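Local coordinates for protein SusD homolog (Bacteroides thetaiotaomicron VPI-5482, PDB 3IHV) that probably binds glycans at the outer membrane of this gut bacterium, as a member of the SusD family of sugar-binding proteins, at residues Val304-Val309 with Lys361-Tyr366. Residues are numbered along the deposited sequence; the frame is centred on the assembly and turned at random.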
loop_
_atom_site.group_PDB
_atom_site.type_symbol
_atom_site.label_atom_id
_atom_site.label_comp_id
_atom_site.label_asym_id
_atom_site.label_seq_id
_atom_site.Cartn_x
_atom_site.Cartn_y
_atom_site.Cartn_z
ATOM N N VAL A 304 0.601 7.994 -14.933
ATOM C CA VAL A 304 0.325 6.637 -15.387
ATOM C C VAL A 304 1.128 6.296 -16.631
ATOM O O VAL A 304 1.145 7.066 -17.608
ATOM C CB VAL A 304 -1.187 6.430 -15.693
ATOM C CG1 VAL A 304 -1.455 4.980 -16.192
ATOM C CG2 VAL A 304 -2.042 6.794 -14.476
ATOM N N VAL A 305 1.784 5.134 -16.615
ATOM C CA VAL A 305 2.560 4.707 -17.777
ATOM C C VAL A 305 1.593 4.429 -18.920
ATOM O O VAL A 305 0.676 3.615 -18.773
ATOM C CB VAL A 305 3.458 3.524 -17.425
ATOM C CG1 VAL A 305 4.183 2.959 -18.675
ATOM C CG2 VAL A 305 4.505 3.932 -16.317
ATOM N N HIS A 306 1.779 5.072 -20.074
ATOM C CA HIS A 306 0.734 4.969 -21.103
ATOM C C HIS A 306 0.525 3.576 -21.705
ATOM O O HIS A 306 -0.590 3.228 -22.084
ATOM C CB HIS A 306 0.856 6.005 -22.205
ATOM C CG HIS A 306 -0.449 6.249 -22.879
ATOM N ND1 HIS A 306 -1.510 6.822 -22.213
ATOM C CD2 HIS A 306 -0.899 5.922 -24.112
ATOM C CE1 HIS A 306 -2.542 6.897 -23.039
ATOM N NE2 HIS A 306 -2.195 6.360 -24.198
ATOM N N THR A 307 1.585 2.771 -21.773
ATOM C CA THR A 307 1.435 1.410 -22.258
ATOM C C THR A 307 0.466 0.577 -21.380
ATOM O O THR A 307 -0.225 -0.318 -21.886
ATOM C CB THR A 307 2.771 0.759 -22.421
ATOM O OG1 THR A 307 3.583 1.052 -21.289
ATOM C CG2 THR A 307 3.499 1.315 -23.716
ATOM N N PHE A 308 0.405 0.868 -20.085
ATOM C CA PHE A 308 -0.574 0.244 -19.200
ATOM C C PHE A 308 -1.984 0.625 -19.654
ATOM O O PHE A 308 -2.882 -0.241 -19.772
ATOM C CB PHE A 308 -0.301 0.658 -17.749
ATOM C CG PHE A 308 -1.284 0.101 -16.737
ATOM C CD1 PHE A 308 -1.559 -1.252 -16.683
ATOM C CD2 PHE A 308 -1.881 0.933 -15.775
ATOM C CE1 PHE A 308 -2.412 -1.754 -15.737
ATOM C CE2 PHE A 308 -2.737 0.416 -14.840
ATOM C CZ PHE A 308 -3.004 -0.918 -14.834
ATOM N N VAL A 309 -2.178 1.927 -19.896
ATOM C CA VAL A 309 -3.435 2.428 -20.433
ATOM C C VAL A 309 -3.805 1.696 -21.717
ATOM O O VAL A 309 -4.959 1.249 -21.864
ATOM C CB VAL A 309 -3.431 3.953 -20.706
ATOM C CG1 VAL A 309 -4.750 4.384 -21.420
ATOM C CG2 VAL A 309 -3.171 4.750 -19.439
ATOM N N LYS A 361 2.469 13.286 -26.035
ATOM C CA LYS A 361 3.184 14.003 -24.996
ATOM C C LYS A 361 2.309 14.224 -23.762
ATOM O O LYS A 361 2.714 13.923 -22.666
ATOM C CB LYS A 361 3.665 15.358 -25.514
ATOM C CG LYS A 361 4.534 16.134 -24.522
ATOM C CD LYS A 361 5.111 17.376 -25.161
ATOM N N ASN A 362 1.110 14.759 -23.961
ATOM C CA ASN A 362 0.198 15.085 -22.862
ATOM C C ASN A 362 -0.411 13.858 -22.211
ATOM O O ASN A 362 -0.778 13.888 -21.039
ATOM C CB ASN A 362 -0.920 16.028 -23.346
ATOM C CG ASN A 362 -0.415 17.473 -23.625
ATOM O OD1 ASN A 362 0.760 17.773 -23.461
ATOM N ND2 ASN A 362 -1.307 18.347 -24.031
ATOM N N LYS A 363 -0.515 12.764 -22.968
ATOM C CA LYS A 363 -1.002 11.524 -22.402
ATOM C C LYS A 363 -0.120 11.028 -21.240
ATOM O O LYS A 363 -0.600 10.327 -20.321
ATOM C CB LYS A 363 -1.147 10.453 -23.475
ATOM C CG LYS A 363 -2.348 10.714 -24.317
ATOM C CD LYS A 363 -2.451 9.796 -25.516
ATOM C CE LYS A 363 -3.808 10.005 -26.202
ATOM N NZ LYS A 363 -4.003 9.240 -27.469
ATOM N N GLN A 364 1.153 11.438 -21.248
ATOM C CA GLN A 364 2.048 11.053 -20.183
ATOM C C GLN A 364 1.687 11.672 -18.833
ATOM O O GLN A 364 2.226 11.266 -17.786
ATOM C CB GLN A 364 3.498 11.404 -20.564
ATOM C CG GLN A 364 3.969 10.713 -21.847
ATOM C CD GLN A 364 5.346 11.203 -22.294
ATOM O OE1 GLN A 364 6.289 10.420 -22.372
ATOM N NE2 GLN A 364 5.453 12.517 -22.591
ATOM N N ASN A 365 0.772 12.648 -18.852
ATOM C CA ASN A 365 0.361 13.352 -17.653
ATOM C C ASN A 365 -0.884 12.768 -16.978
ATOM O O ASN A 365 -1.276 13.287 -15.935
ATOM C CB ASN A 365 0.186 14.838 -17.930
ATOM C CG ASN A 365 1.503 15.556 -18.091
ATOM O OD1 ASN A 365 2.469 15.236 -17.404
ATOM N ND2 ASN A 365 1.527 16.581 -18.937
ATOM N N TYR A 366 -1.500 11.726 -17.544
ATOM C CA TYR A 366 -2.622 11.038 -16.894
ATOM C C TYR A 366 -2.195 10.676 -15.474
ATOM O O TYR A 366 -1.008 10.393 -15.214
ATOM C CB TYR A 366 -2.972 9.703 -17.570
ATOM C CG TYR A 366 -3.683 9.690 -18.909
ATOM C CD1 TYR A 366 -3.810 10.829 -19.710
ATOM C CD2 TYR A 366 -4.160 8.475 -19.409
ATOM C CE1 TYR A 366 -4.446 10.762 -20.939
ATOM C CE2 TYR A 366 -4.767 8.391 -20.604
ATOM C CZ TYR A 366 -4.894 9.532 -21.391
ATOM O OH TYR A 366 -5.522 9.455 -22.598
HETATM O O HOH W 1 -0.770 7.649 -19.559
HETATM O O HOH W 2 3.435 8.701 -17.802
HETATM O O HOH W 3 -3.856 6.684 -26.431
#
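The imidazole of His306 turns its edge to the face of Tyr366 in an offset T-shaped pair, centroids 5.2 Å apart and planes at 76°, and so illustrates how a buried histidine can be fixed by carbon and water together. Followed outward, Tyr366 first sets its CB beside CB of Val304. CD2 of Tyr366 then lies 3.9 Å from CG2 of Val309, and its CE2 comes to 3.6 Å from CE1 of His306. CZ and OH stay within contact distance of the same His306 CE1, and OH is hydrogen-bonded to OD1 of Asp353. With CG anti to the carbonyl carbon (chi1 -74°), the phenol crosses to the 304-309 side while its own carbonyl stays in the backbone link: Val304 N donates to Tyr366 O over 2.9 Å, from above the carbonyl plane.

Lys363 CB sits over one imidazole face, a CH-pi contact 4.0 Å from the centroid; CB of Val309 backs the opposite face. The extended lysine chain runs on past NE2 to an ammonium held by the carbonyls of Lys352, Asp353 and Lys358, and a water in the imidazole plane joins that ammonium to His306 NE2. A second in-plane water ties ND1 to the carbonyls of Val304 and Lys363, so both ring nitrogens have a polar partner. Another water bridges Val304 O and Gln364 O. A leucine in place of Tyr366 would probably leave the imidazole edge without its aromatic partner and Asp353 without the phenol hydroxyl.

The contact thus joins the start of helix 306-313 to the type I turn Lys363-Tyr366, which leads from the short helix 360-363 into strand 367-368. Ile325 of the neighbouring strand 325-330 packs against Val304, Val309 and Tyr366, while Trp493, at the end of helix 479-493, meets the His306 ring.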